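Side-chain contacts in tyrosyl-tRNA synthetase (Pyrococcus horikoshii, PDB 2CYC), which binds L-tyrosine and probably attaches it to tRNA(Tyr) in two steps, first activating it with ATP to tyrosyl-adenylate: residues 59-63 with 64-68; 98-101 with 102-106; 263-266 with 267-271; 343-346 with 347-350; 354-357 with 358-361. All blocks are in the same frame, centred on the assembly; numbering follows the deposited sequence.

Contact 1: 59-63 with 64-68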
loop_
_atom_site.group_PDB
_atom_site.type_symbol
_atom_site.label_atom_id
_atom_site.label_comp_id
_atom_site.label_asym_id
_atom_site.label_seq_id
_atom_site.Cartn_x
_atom_site.Cartn_y
_atom_site.Cartn_z
ATOM N N ALA A 59 -12.173 9.488 -29.197
ATOM C CA ALA A 59 -12.601 10.354 -30.293
ATOM C C ALA A 59 -13.875 11.097 -29.903
ATOM O O ALA A 59 -13.990 12.304 -30.130
ATOM C CB ALA A 59 -12.844 9.530 -31.573
ATOM N N ASP A 60 -14.836 10.377 -29.324
ATOM C CA ASP A 60 -16.090 11.002 -28.904
ATOM C C ASP A 60 -15.849 12.084 -27.863
ATOM O O ASP A 60 -16.424 13.179 -27.943
ATOM C CB ASP A 60 -17.059 9.977 -28.297
ATOM C CG ASP A 60 -17.527 8.940 -29.297
ATOM O OD1 ASP A 60 -17.523 9.224 -30.515
ATOM O OD2 ASP A 60 -17.921 7.842 -28.859
ATOM N N PHE A 61 -15.006 11.771 -26.879
ATOM C CA PHE A 61 -14.728 12.714 -25.807
ATOM C C PHE A 61 -14.108 14.009 -26.337
ATOM O O PHE A 61 -14.504 15.102 -25.923
ATOM C CB PHE A 61 -13.821 12.076 -24.728
ATOM C CG PHE A 61 -14.439 10.871 -24.031
ATOM C CD1 PHE A 61 -15.817 10.802 -23.804
ATOM C CD2 PHE A 61 -13.637 9.822 -23.582
ATOM C CE1 PHE A 61 -16.389 9.705 -23.137
ATOM C CE2 PHE A 61 -14.196 8.712 -22.913
ATOM C CZ PHE A 61 -15.579 8.656 -22.691
ATOM N N GLN A 62 -13.149 13.887 -27.252
ATOM C CA GLN A 62 -12.497 15.060 -27.825
ATOM C C GLN A 62 -13.562 15.972 -28.449
ATOM O O GLN A 62 -13.555 17.185 -28.224
ATOM C CB GLN A 62 -11.474 14.655 -28.906
ATOM C CG GLN A 62 -10.258 13.856 -28.416
ATOM C CD GLN A 62 -9.219 13.634 -29.524
ATOM O OE1 GLN A 62 -9.553 13.225 -30.638
ATOM N NE2 GLN A 62 -7.956 13.902 -29.214
ATOM N N LYS A 63 -14.486 15.388 -29.215
ATOM C CA LYS A 63 -15.536 16.183 -29.863
ATOM C C LYS A 63 -16.460 16.880 -28.878
ATOM O O LYS A 63 -17.090 17.889 -29.207
ATOM C CB LYS A 63 -16.377 15.315 -30.806
ATOM C CG LYS A 63 -15.647 14.903 -32.068
ATOM C CD LYS A 63 -16.555 14.126 -33.014
ATOM C CE LYS A 63 -15.784 13.618 -34.237
ATOM N NZ LYS A 63 -14.692 12.664 -33.875
ATOM N N ALA A 64 -16.550 16.338 -27.671
ATOM C CA ALA A 64 -17.399 16.928 -26.652
ATOM C C ALA A 64 -16.628 18.010 -25.895
ATOM O O ALA A 64 -17.164 18.638 -24.994
ATOM C CB ALA A 64 -17.868 15.850 -25.676
ATOM N N GLY A 65 -15.366 18.217 -26.255
ATOM C CA GLY A 65 -14.578 19.230 -25.570
ATOM C C GLY A 65 -13.960 18.736 -24.269
ATOM O O GLY A 65 -13.785 19.506 -23.327
ATOM N N ILE A 66 -13.638 17.445 -24.216
ATOM C CA ILE A 66 -13.012 16.837 -23.042
ATOM C C ILE A 66 -11.535 16.584 -23.355
ATOM O O ILE A 66 -11.209 16.074 -24.429
ATOM C CB ILE A 66 -13.689 15.484 -22.703
ATOM C CG1 ILE A 66 -15.153 15.722 -22.298
ATOM C CG2 ILE A 66 -12.907 14.766 -21.594
ATOM C CD1 ILE A 66 -15.993 14.465 -22.259
ATOM N N LYS A 67 -10.641 16.949 -22.433
ATOM C CA LYS A 67 -9.204 16.728 -22.635
ATOM C C LYS A 67 -8.911 15.254 -22.349
ATOM O O LYS A 67 -9.086 14.783 -21.224
ATOM C CB LYS A 67 -8.384 17.612 -21.688
ATOM C CG LYS A 67 -6.879 17.602 -21.964
ATOM C CD LYS A 67 -6.542 18.248 -23.315
ATOM C CE LYS A 67 -5.030 18.315 -23.547
ATOM N NZ LYS A 67 -4.678 18.637 -24.969
ATOM N N THR A 68 -8.450 14.546 -23.368
ATOM C CA THR A 68 -8.189 13.121 -23.279
ATOM C C THR A 68 -6.748 12.715 -22.998
ATOM O O THR A 68 -5.794 13.368 -23.443
ATOM C CB THR A 68 -8.678 12.426 -24.568
ATOM O OG1 THR A 68 -7.954 12.926 -25.706
ATOM C CG2 THR A 68 -10.172 12.705 -24.763
HETATM O O HOH W 1 -11.001 18.315 -26.894
#

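Contact 2: 98-101 with 102-106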
loop_
_atom_site.group_PDB
_atom_site.type_symbol
_atom_site.label_atom_id
_atom_site.label_comp_id
_atom_site.label_asym_id
_atom_site.label_seq_id
_atom_site.Cartn_x
_atom_site.Cartn_y
_atom_site.Cartn_z
ATOM N N PHE A 98 3.235 0.224 -27.421
ATOM C CA PHE A 98 1.884 0.536 -26.983
ATOM C C PHE A 98 1.408 1.944 -27.294
ATOM O O PHE A 98 0.309 2.126 -27.812
ATOM C CB PHE A 98 1.730 0.248 -25.484
ATOM C CG PHE A 98 0.305 0.092 -25.062
ATOM C CD1 PHE A 98 -0.485 1.209 -24.793
ATOM C CD2 PHE A 98 -0.278 -1.171 -25.003
ATOM C CE1 PHE A 98 -1.838 1.070 -24.473
ATOM C CE2 PHE A 98 -1.634 -1.321 -24.684
ATOM C CZ PHE A 98 -2.411 -0.194 -24.419
ATOM N N LYS A 99 2.231 2.935 -26.973
ATOM C CA LYS A 99 1.884 4.322 -27.224
ATOM C C LYS A 99 1.489 4.545 -28.673
ATOM O O LYS A 99 0.401 5.052 -28.947
ATOM C CB LYS A 99 3.056 5.238 -26.871
ATOM C CG LYS A 99 2.827 6.714 -27.227
ATOM C CD LYS A 99 3.953 7.575 -26.681
ATOM C CE LYS A 99 3.685 9.055 -26.886
ATOM N NZ LYS A 99 3.648 9.385 -28.330
ATOM N N VAL A 100 2.361 4.147 -29.601
ATOM C CA VAL A 100 2.079 4.344 -31.017
ATOM C C VAL A 100 0.930 3.462 -31.509
ATOM O O VAL A 100 0.179 3.854 -32.400
ATOM C CB VAL A 100 3.352 4.116 -31.892
ATOM C CG1 VAL A 100 3.760 2.657 -31.883
ATOM C CG2 VAL A 100 3.088 4.599 -33.327
ATOM N N GLY A 101 0.786 2.276 -30.926
ATOM C CA GLY A 101 -0.310 1.406 -31.320
ATOM C C GLY A 101 -1.633 2.081 -30.982
ATOM O O GLY A 101 -2.586 2.024 -31.754
ATOM N N MET A 102 -1.693 2.730 -29.821
ATOM C CA MET A 102 -2.907 3.431 -29.400
ATOM C C MET A 102 -3.151 4.670 -30.249
ATOM O O MET A 102 -4.292 4.970 -30.606
ATOM C CB MET A 102 -2.810 3.838 -27.925
ATOM C CG MET A 102 -3.089 2.704 -26.964
ATOM S SD MET A 102 -4.780 2.078 -27.143
ATOM C CE MET A 102 -4.463 0.572 -27.799
ATOM N N GLU A 103 -2.077 5.396 -30.561
ATOM C CA GLU A 103 -2.196 6.593 -31.384
ATOM C C GLU A 103 -2.864 6.239 -32.712
ATOM O O GLU A 103 -3.770 6.939 -33.163
ATOM C CB GLU A 103 -0.816 7.218 -31.641
ATOM C CG GLU A 103 -0.296 8.069 -30.495
ATOM C CD GLU A 103 1.177 8.459 -30.639
ATOM O OE1 GLU A 103 1.594 9.428 -29.978
ATOM O OE2 GLU A 103 1.920 7.801 -31.389
ATOM N N LYS A 104 -2.430 5.144 -33.330
ATOM C CA LYS A 104 -3.011 4.742 -34.605
ATOM C C LYS A 104 -4.435 4.203 -34.453
ATOM O O LYS A 104 -5.251 4.341 -35.361
ATOM C CB LYS A 104 -2.121 3.708 -35.293
ATOM C CG LYS A 104 -0.692 4.203 -35.545
ATOM C CD LYS A 104 -0.641 5.505 -36.349
ATOM C CE LYS A 104 0.765 6.109 -36.304
ATOM N NZ LYS A 104 0.893 7.407 -37.043
ATOM N N SER A 105 -4.737 3.592 -33.311
ATOM C CA SER A 105 -6.082 3.073 -33.085
ATOM C C SER A 105 -7.043 4.245 -32.938
ATOM O O SER A 105 -8.136 4.235 -33.491
ATOM C CB SER A 105 -6.126 2.210 -31.826
ATOM O OG SER A 105 -5.411 1.004 -32.019
ATOM N N ILE A 106 -6.621 5.257 -32.186
ATOM C CA ILE A 106 -7.436 6.450 -31.976
ATOM C C ILE A 106 -7.694 7.106 -33.335
ATOM O O ILE A 106 -8.803 7.537 -33.642
ATOM C CB ILE A 106 -6.702 7.448 -31.050
ATOM C CG1 ILE A 106 -6.629 6.869 -29.633
ATOM C CG2 ILE A 106 -7.406 8.797 -31.057
ATOM C CD1 ILE A 106 -5.650 7.572 -28.734
#

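Contact 3: 263-266 with 267-271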
loop_
_atom_site.group_PDB
_atom_site.type_symbol
_atom_site.label_atom_id
_atom_site.label_comp_id
_atom_site.label_asym_id
_atom_site.label_seq_id
_atom_site.Cartn_x
_atom_site.Cartn_y
_atom_site.Cartn_z
ATOM N N ILE A 263 -4.763 -5.109 -33.866
ATOM C CA ILE A 263 -4.839 -4.001 -34.807
ATOM C C ILE A 263 -3.921 -4.120 -36.016
ATOM O O ILE A 263 -4.258 -3.628 -37.092
ATOM C CB ILE A 263 -4.594 -2.639 -34.098
ATOM C CG1 ILE A 263 -3.226 -2.626 -33.416
ATOM C CG2 ILE A 263 -5.699 -2.378 -33.083
ATOM C CD1 ILE A 263 -2.912 -1.281 -32.772
ATOM N N HIS A 264 -2.775 -4.779 -35.851
ATOM C CA HIS A 264 -1.848 -4.941 -36.960
ATOM C C HIS A 264 -1.838 -6.336 -37.593
ATOM O O HIS A 264 -0.913 -6.675 -38.331
ATOM C CB HIS A 264 -0.430 -4.557 -36.514
ATOM C CG HIS A 264 -0.103 -4.998 -35.123
ATOM N ND1 HIS A 264 -0.032 -6.327 -34.763
ATOM C CD2 HIS A 264 0.099 -4.288 -33.988
ATOM C CE1 HIS A 264 0.195 -6.416 -33.464
ATOM N NE2 HIS A 264 0.277 -5.192 -32.969
ATOM N N ASP A 265 -2.851 -7.152 -37.316
ATOM C CA ASP A 265 -2.900 -8.484 -37.934
ATOM C C ASP A 265 -2.961 -8.338 -39.465
ATOM O O ASP A 265 -3.615 -7.431 -39.990
ATOM C CB ASP A 265 -4.126 -9.272 -37.455
ATOM C CG ASP A 265 -3.890 -9.987 -36.129
ATOM O OD1 ASP A 265 -2.717 -10.088 -35.700
ATOM O OD2 ASP A 265 -4.881 -10.463 -35.527
ATOM N N SER A 266 -2.285 -9.227 -40.185
ATOM C CA SER A 266 -2.277 -9.153 -41.645
ATOM C C SER A 266 -3.666 -9.462 -42.202
ATOM O O SER A 266 -4.526 -10.001 -41.495
ATOM C CB SER A 266 -1.276 -10.154 -42.221
ATOM O OG SER A 266 -1.754 -11.482 -42.068
ATOM N N PRO A 267 -3.904 -9.123 -43.482
ATOM C CA PRO A 267 -5.214 -9.395 -44.079
ATOM C C PRO A 267 -5.544 -10.882 -43.982
ATOM O O PRO A 267 -6.670 -11.253 -43.673
ATOM C CB PRO A 267 -5.041 -8.931 -45.523
ATOM C CG PRO A 267 -4.052 -7.793 -45.385
ATOM C CD PRO A 267 -3.044 -8.373 -44.419
ATOM N N GLU A 268 -4.549 -11.728 -44.234
ATOM C CA GLU A 268 -4.756 -13.173 -44.171
ATOM C C GLU A 268 -5.055 -13.679 -42.762
ATOM O O GLU A 268 -5.897 -14.559 -42.584
ATOM C CB GLU A 268 -3.543 -13.918 -44.740
ATOM C CG GLU A 268 -3.617 -15.432 -44.543
ATOM C CD GLU A 268 -4.913 -16.050 -45.079
ATOM O OE1 GLU A 268 -5.126 -17.261 -44.856
ATOM O OE2 GLU A 268 -5.715 -15.335 -45.721
ATOM N N GLU A 269 -4.357 -13.145 -41.761
ATOM C CA GLU A 269 -4.606 -13.566 -40.386
ATOM C C GLU A 269 -6.039 -13.190 -40.020
ATOM O O GLU A 269 -6.748 -13.957 -39.374
ATOM C CB GLU A 269 -3.632 -12.885 -39.421
ATOM C CG GLU A 269 -2.190 -13.308 -39.614
ATOM C CD GLU A 269 -1.239 -12.522 -38.736
ATOM O OE1 GLU A 269 -1.183 -11.281 -38.880
ATOM O OE2 GLU A 269 -0.550 -13.144 -37.900
ATOM N N ILE A 270 -6.473 -12.012 -40.453
ATOM C CA ILE A 270 -7.834 -11.590 -40.145
ATOM C C ILE A 270 -8.868 -12.507 -40.799
ATOM O O ILE A 270 -9.823 -12.927 -40.145
ATOM C CB ILE A 270 -8.089 -10.126 -40.573
ATOM C CG1 ILE A 270 -7.270 -9.184 -39.684
ATOM C CG2 ILE A 270 -9.585 -9.795 -40.452
ATOM C CD1 ILE A 270 -7.365 -7.702 -40.073
ATOM N N ARG A 271 -8.679 -12.835 -42.077
ATOM C CA ARG A 271 -9.633 -13.714 -42.754
ATOM C C ARG A 271 -9.683 -15.051 -42.034
ATOM O O ARG A 271 -10.761 -15.599 -41.773
ATOM C CB ARG A 271 -9.235 -13.936 -44.221
ATOM C CG ARG A 271 -9.313 -12.673 -45.059
ATOM C CD ARG A 271 -8.859 -12.883 -46.496
ATOM N NE ARG A 271 -8.940 -11.614 -47.208
ATOM C CZ ARG A 271 -7.912 -11.021 -47.806
ATOM N NH1 ARG A 271 -6.711 -11.590 -47.794
ATOM N NH2 ARG A 271 -8.076 -9.832 -48.377
HETATM O O HOH W 2 -1.141 -12.257 -35.280
#

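Contact 4: 343-346 with 347-350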
loop_
_atom_site.group_PDB
_atom_site.type_symbol
_atom_site.label_atom_id
_atom_site.label_comp_id
_atom_site.label_asym_id
_atom_site.label_seq_id
_atom_site.Cartn_x
_atom_site.Cartn_y
_atom_site.Cartn_z
ATOM N N VAL A 343 -17.383 -9.181 -42.523
ATOM C CA VAL A 343 -16.741 -8.566 -41.365
ATOM C C VAL A 343 -15.222 -8.542 -41.528
ATOM O O VAL A 343 -14.577 -7.555 -41.182
ATOM C CB VAL A 343 -17.115 -9.290 -40.058
ATOM C CG1 VAL A 343 -16.255 -8.779 -38.901
ATOM C CG2 VAL A 343 -18.592 -9.052 -39.749
ATOM N N ALA A 344 -14.651 -9.620 -42.060
ATOM C CA ALA A 344 -13.205 -9.681 -42.270
ATOM C C ALA A 344 -12.707 -8.553 -43.185
ATOM O O ALA A 344 -11.741 -7.844 -42.856
ATOM C CB ALA A 344 -12.818 -11.031 -42.865
ATOM N N GLU A 345 -13.360 -8.396 -44.337
ATOM C CA GLU A 345 -12.974 -7.362 -45.297
ATOM C C GLU A 345 -13.135 -5.977 -44.697
ATOM O O GLU A 345 -12.284 -5.105 -44.893
ATOM C CB GLU A 345 -13.802 -7.479 -46.585
ATOM C CG GLU A 345 -13.487 -8.732 -47.400
ATOM C CD GLU A 345 -11.999 -8.899 -47.638
ATOM O OE1 GLU A 345 -11.359 -7.914 -48.070
ATOM O OE2 GLU A 345 -11.471 -10.010 -47.392
ATOM N N TYR A 346 -14.228 -5.769 -43.966
ATOM C CA TYR A 346 -14.450 -4.479 -43.315
ATOM C C TYR A 346 -13.269 -4.188 -42.367
ATOM O O TYR A 346 -12.718 -3.090 -42.348
ATOM C CB TYR A 346 -15.747 -4.507 -42.499
ATOM C CG TYR A 346 -15.954 -3.255 -41.672
ATOM C CD1 TYR A 346 -16.706 -2.182 -42.159
ATOM C CD2 TYR A 346 -15.353 -3.123 -40.424
ATOM C CE1 TYR A 346 -16.850 -1.008 -41.416
ATOM C CE2 TYR A 346 -15.487 -1.957 -39.675
ATOM C CZ TYR A 346 -16.230 -0.907 -40.172
ATOM O OH TYR A 346 -16.337 0.241 -39.420
ATOM N N LEU A 347 -12.897 -5.187 -41.572
ATOM C CA LEU A 347 -11.791 -5.049 -40.617
ATOM C C LEU A 347 -10.450 -4.827 -41.334
ATOM O O LEU A 347 -9.625 -4.009 -40.912
ATOM C CB LEU A 347 -11.725 -6.306 -39.745
ATOM C CG LEU A 347 -12.202 -6.262 -38.289
ATOM C CD1 LEU A 347 -13.288 -5.254 -38.097
ATOM C CD2 LEU A 347 -12.658 -7.650 -37.867
ATOM N N ILE A 348 -10.239 -5.548 -42.427
ATOM C CA ILE A 348 -9.004 -5.417 -43.186
ATOM C C ILE A 348 -8.845 -3.986 -43.686
ATOM O O ILE A 348 -7.760 -3.400 -43.604
ATOM C CB ILE A 348 -8.996 -6.386 -44.384
ATOM C CG1 ILE A 348 -8.814 -7.817 -43.877
ATOM C CG2 ILE A 348 -7.901 -5.998 -45.378
ATOM C CD1 ILE A 348 -8.963 -8.876 -44.969
ATOM N N ASN A 349 -9.936 -3.415 -44.183
ATOM C CA ASN A 349 -9.888 -2.058 -44.700
ATOM C C ASN A 349 -9.806 -1.025 -43.600
ATOM O O ASN A 349 -9.071 -0.042 -43.716
ATOM C CB ASN A 349 -11.094 -1.786 -45.601
ATOM C CG ASN A 349 -11.031 -2.582 -46.890
ATOM O OD1 ASN A 349 -9.981 -2.642 -47.539
ATOM N ND2 ASN A 349 -12.146 -3.196 -47.274
ATOM N N LEU A 350 -10.551 -1.245 -42.529
ATOM C CA LEU A 350 -10.528 -0.306 -41.414
ATOM C C LEU A 350 -9.122 -0.155 -40.844
ATOM O O LEU A 350 -8.665 0.953 -40.567
ATOM C CB LEU A 350 -11.450 -0.786 -40.286
ATOM C CG LEU A 350 -11.411 0.047 -38.998
ATOM C CD1 LEU A 350 -11.927 1.451 -39.298
ATOM C CD2 LEU A 350 -12.266 -0.613 -37.911
#

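Contact 5: 354-357 with 358-361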
loop_
_atom_site.group_PDB
_atom_site.type_symbol
_atom_site.label_atom_id
_atom_site.label_comp_id
_atom_site.label_asym_id
_atom_site.label_seq_id
_atom_site.Cartn_x
_atom_site.Cartn_y
_atom_site.Cartn_z
ATOM N N ILE A 354 -3.100 1.292 -40.021
ATOM C CA ILE A 354 -2.292 0.778 -38.930
ATOM C C ILE A 354 -1.237 -0.190 -39.460
ATOM O O ILE A 354 -0.059 -0.099 -39.094
ATOM C CB ILE A 354 -3.189 0.090 -37.882
ATOM C CG1 ILE A 354 -4.200 1.115 -37.342
ATOM C CG2 ILE A 354 -2.338 -0.497 -36.763
ATOM C CD1 ILE A 354 -5.115 0.600 -36.230
ATOM N N ARG A 355 -1.651 -1.112 -40.323
ATOM C CA ARG A 355 -0.702 -2.061 -40.895
ATOM C C ARG A 355 0.379 -1.297 -41.660
ATOM O O ARG A 355 1.572 -1.589 -41.527
ATOM C CB ARG A 355 -1.401 -3.043 -41.847
ATOM C CG ARG A 355 -2.305 -4.064 -41.172
ATOM C CD ARG A 355 -2.644 -5.205 -42.138
ATOM N NE ARG A 355 -3.324 -4.730 -43.345
ATOM C CZ ARG A 355 -4.604 -4.372 -43.398
ATOM N NH1 ARG A 355 -5.361 -4.438 -42.306
ATOM N NH2 ARG A 355 -5.128 -3.937 -44.541
ATOM N N ARG A 356 -0.038 -0.310 -42.455
ATOM C CA ARG A 356 0.928 0.475 -43.216
ATOM C C ARG A 356 1.959 1.138 -42.310
ATOM O O ARG A 356 3.139 1.193 -42.651
ATOM C CB ARG A 356 0.233 1.538 -44.079
ATOM C CG ARG A 356 -0.213 0.995 -45.441
ATOM C CD ARG A 356 -0.665 2.087 -46.413
ATOM N NE ARG A 356 -1.936 2.713 -46.044
ATOM C CZ ARG A 356 -2.046 3.874 -45.402
ATOM N NH1 ARG A 356 -3.247 4.365 -45.107
ATOM N NH2 ARG A 356 -0.952 4.547 -45.059
ATOM N N TYR A 357 1.525 1.631 -41.156
ATOM C CA TYR A 357 2.461 2.271 -40.255
ATOM C C TYR A 357 3.474 1.269 -39.716
ATOM O O TYR A 357 4.689 1.498 -39.778
ATOM C CB TYR A 357 1.740 2.948 -39.081
ATOM C CG TYR A 357 2.718 3.559 -38.100
ATOM C CD1 TYR A 357 3.301 2.784 -37.101
ATOM C CD2 TYR A 357 3.147 4.878 -38.244
ATOM C CE1 TYR A 357 4.296 3.294 -36.283
ATOM C CE2 TYR A 357 4.144 5.406 -37.421
ATOM C CZ TYR A 357 4.719 4.600 -36.447
ATOM O OH TYR A 357 5.746 5.075 -35.659
ATOM N N PHE A 358 2.989 0.149 -39.192
ATOM C CA PHE A 358 3.915 -0.819 -38.646
ATOM C C PHE A 358 4.767 -1.491 -39.704
ATOM O O PHE A 358 5.817 -2.043 -39.397
ATOM C CB PHE A 358 3.175 -1.837 -37.788
ATOM C CG PHE A 358 2.724 -1.271 -36.467
ATOM C CD1 PHE A 358 1.382 -0.980 -36.232
ATOM C CD2 PHE A 358 3.658 -0.985 -35.468
ATOM C CE1 PHE A 358 0.970 -0.413 -35.012
ATOM C CE2 PHE A 358 3.262 -0.420 -34.247
ATOM C CZ PHE A 358 1.913 -0.133 -34.020
ATOM N N GLU A 359 4.330 -1.426 -40.954
ATOM C CA GLU A 359 5.095 -2.018 -42.037
ATOM C C GLU A 359 6.284 -1.122 -42.375
ATOM O O GLU A 359 7.372 -1.612 -42.679
ATOM C CB GLU A 359 4.199 -2.207 -43.260
ATOM C CG GLU A 359 3.460 -3.545 -43.256
ATOM C CD GLU A 359 2.274 -3.583 -44.208
ATOM O OE1 GLU A 359 2.233 -2.766 -45.153
ATOM O OE2 GLU A 359 1.383 -4.440 -44.017
ATOM N N LYS A 360 6.068 0.192 -42.306
ATOM C CA LYS A 360 7.102 1.179 -42.603
ATOM C C LYS A 360 8.054 1.373 -41.426
ATOM O O LYS A 360 9.239 1.666 -41.615
ATOM C CB LYS A 360 6.456 2.529 -42.961
ATOM C CG LYS A 360 7.454 3.663 -43.196
ATOM C CD LYS A 360 6.759 4.983 -43.536
ATOM C CE LYS A 360 7.766 6.139 -43.585
ATOM N NZ LYS A 360 7.163 7.425 -44.034
ATOM N N HIS A 361 7.521 1.223 -40.214
ATOM C CA HIS A 361 8.294 1.384 -38.977
ATOM C C HIS A 361 8.222 0.035 -38.248
ATOM O O HIS A 361 7.369 -0.170 -37.383
ATOM C CB HIS A 361 7.664 2.488 -38.117
ATOM C CG HIS A 361 7.440 3.776 -38.850
ATOM N ND1 HIS A 361 8.425 4.730 -39.008
ATOM C CD2 HIS A 361 6.339 4.273 -39.467
ATOM C CE1 HIS A 361 7.940 5.757 -39.685
ATOM N NE2 HIS A 361 6.677 5.505 -39.977
HETATM O O HOH W 3 -0.991 -5.075 -45.206
#

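Contact 1: 59-63 with 64-68
Phe61 O receives two backbone N-H groups where helix 48-63 stops, one from Ile66 N at 3.0 Å and one from Ala64 N, and the two approach from opposite faces of its carbonyl plane. Gly65 N turns back to Gln62 O at 2.9 Å, completing a Schellman motif. Gly65 sits at positive phi (83°), where a CB would jam against the carbonyl oxygen of Ala64, and this explains the glycine. The motif closes the helix of a beta-alpha-beta crossover between the parallel strands 36-40 and 69-72 of the class I nucleotide-binding fold. Ile66, a branched apolar residue suited to this buried side, sets its CB 4.0 Å from Phe61 CB, while its CD1 meets the Phe61 ring obliquely. That ring meets His185 edge-to-face. With Thr68 OG1 between backbone N and carbonyl carbon (chi1 62°), the methyl falls anti to the carbonyl carbon, CG2 lying 3.7 Å from Phe61 CB and 3.8 Å from Gln62 CG. The amide of Gln62 finds its partner farther off, OE1 accepting from Asp112 N. Water 1 links the helix end to the returning chain, donating to Gln62 O at 3.1 Å and, weakly, to Ile66 O at 3.3 Å.

Contact 2: 98-101 with 102-106
The Phe98 ring is met obliquely by Met102. CG comes tightly to 3.2 Å from Phe98 CE1, and SD lies 4.9 Å from the ring centroid, 47° off its normal, a Met-aromatic contact. The bend of the methionine at chi2 (-62°) lets its flexible, polarisable chain follow the aromatic surface; Phe40 meets the same ring from outside the segment. The second flat group is the Glu103 carboxylate. Lys99 NZ approaches OE1 from above the carboxylate plane, and this salt bridge of 2.6 Å from Lys99 NZ to Glu103 OE1 joins residues one helical turn apart. The lysine chain is extended until chi4, whose bend (-64°) brings the ammonium over. With an alanine in place of Glu103 the carboxylate is gone, and the Lys99 ammonium, left with the Phe118 ring, would probably be held less firmly in its bend. Farther along, Gly101 O is gripped twice, by Ser105 N at 3.1 Å and by Ser105 OG at 3.0 Å, from opposite faces of its plane; a small serine can thus satisfy its buried hydroxyl on its own helix. Helix 87-108 packs against several neighbours: Phe98 and Met102 on Thr50 of helix 48-63, Val100 and Lys104 on Tyr357 of helix 352-360, and Lys99 makes a cation-pi contact with Phe118 of strand 117-120.

Contact 3: 263-266 with 267-271
Ser266 and Glu269 reach toward each other's backbone across the start of helix 267-276, forming a capping box. The serine chi1 (71°) holds OG between its backbone N and carbonyl carbon, facing the first turn, where OG accepts from Glu269 N at 3.1 Å. In return the extended Glu269 chain runs back, and its OE1 takes Ser266 N on the anti lone pair in a nearly straight bond of 2.7 Å. Pro267 follows the cap well, since the first residue of a helix needs no N-H. Without the hydroxyl, as with an alanine at Ser266, Glu269 N loses its capping acceptor, and the first turn would probably be less firmly held. Asp265 lies across Glu269 at about a right angle, their carboxylate planes 59° apart, with Asp265 OD1 3.7 Å from Glu269 OE1. Ile270 CG1 rests 3.9 Å from Asp265 CB. The two like charges are bridged by water 2, which donates to Asp265 OD1 at 2.7 Å and to Glu269 OE2 at 2.8 Å. With Lys273 forming a salt bridge to Asp265 OD2 and the positive end of the helix dipole close by, both acids are likely to stay ionised in spite of their closeness.

Contact 4: 343-346 with 347-350
Leu347 packs between Val343 and Tyr346 on the inward side of helix 336-350, a regular alpha-helix in a part of the chain that probably belongs to the helical C-terminal region of tyrosyl-tRNA synthetases. Val343 and Leu347 lie side by side, CG1 of the valine 3.9 Å from CD2 of the leucine. The other leucine methyl, CD1, enters the plane of the Tyr346 ring at its edge, 3.8 Å from Tyr346 CD2. Leu347 holds this pose with chi1 at -106°, off the staggered positions. One turn on, Leu350 CD2 comes obliquely to 3.9 Å from Tyr346 CE2. The branched Val343, Leu347 and Leu350 suit a side facing helices 288-297 and 48-63, with Tyr346 partly exposed at its margin. The looser, solvent side is confined to Asn349 and the partly exposed Glu345. Asn349 is exposed, as befits an amide, with its ND2 too poorly angled to Glu345 O for a hydrogen bond. Glu345 curls at chi2 (-51°), which lays its acid group alongside Ile348, itself buried against helix 267-276, and Glu345 OE2 is held by a salt bridge to Arg271. A methyl thus lies against the acid group, Ile348 CD1 standing 3.7 Å from Glu345 OE2.

Contact 5: 354-357 with 358-361
Tyr357 lies in contact with both Phe358 and His361, its CG anti to the backbone N (chi1 177°). CB lies beside Phe358 N, within the turn. CD1 stands over the centre of the Phe358 ring, 4.0 Å above its plane, the two rings T-shaped with the tyrosine giving its edge. One face of the tyrosine ring is covered by His361: Tyr357 CD2 is 3.5 Å from His361 CD2, and Tyr357 CE2 is closer still at 3.2 Å. CE1 lies beside His361 CB and CD2, CZ beside His361 CD2 and CG. Tyr357, Phe358 and His361 form an aromatic cluster at the C-terminal end of helix 352-360; His361, the first residue to leave helical angles, lies over the tyrosine in an offset stack, centroids 4.3 Å apart and planes at 28°. At the tip, Tyr357 OH sits over one face of the imidazole, 3.8 Å from His361 CG, while Lys360 CG covers the opposite face. Phe358, buried and wholly apolar, receives Ile354 CG2 in plane at its edge, 3.7 Å from Phe358 CE1. Water 3 accepts from Arg355 NE and donates to Glu359 OE2 at 2.7 Å, while Arg355 NH2 turns to Ile348 O.

How the contacts relate
The five contacts follow one another along the chain without interleaving. Contact 1 stands apart, beside the parallel strands 36-40 and 69-72 of the mixed sheet, its centre about 17 Å from that of contact 2. Contacts 2 to 5 form a connected group of helices and the loop leading into helix 267-276. Contact 2, on helix 87-108, packs against contact 5, on helix 352-360, their centres about 12 Å apart, and touches Ile263 of contact 3. Contacts 3 and 4 are closest, about 9 Å between centres, and are joined by the Arg271 to Glu345 salt bridge. The C-terminal helices thus pack on helix 87-108 of the nucleotide-binding fold, which probably helps to fix their position.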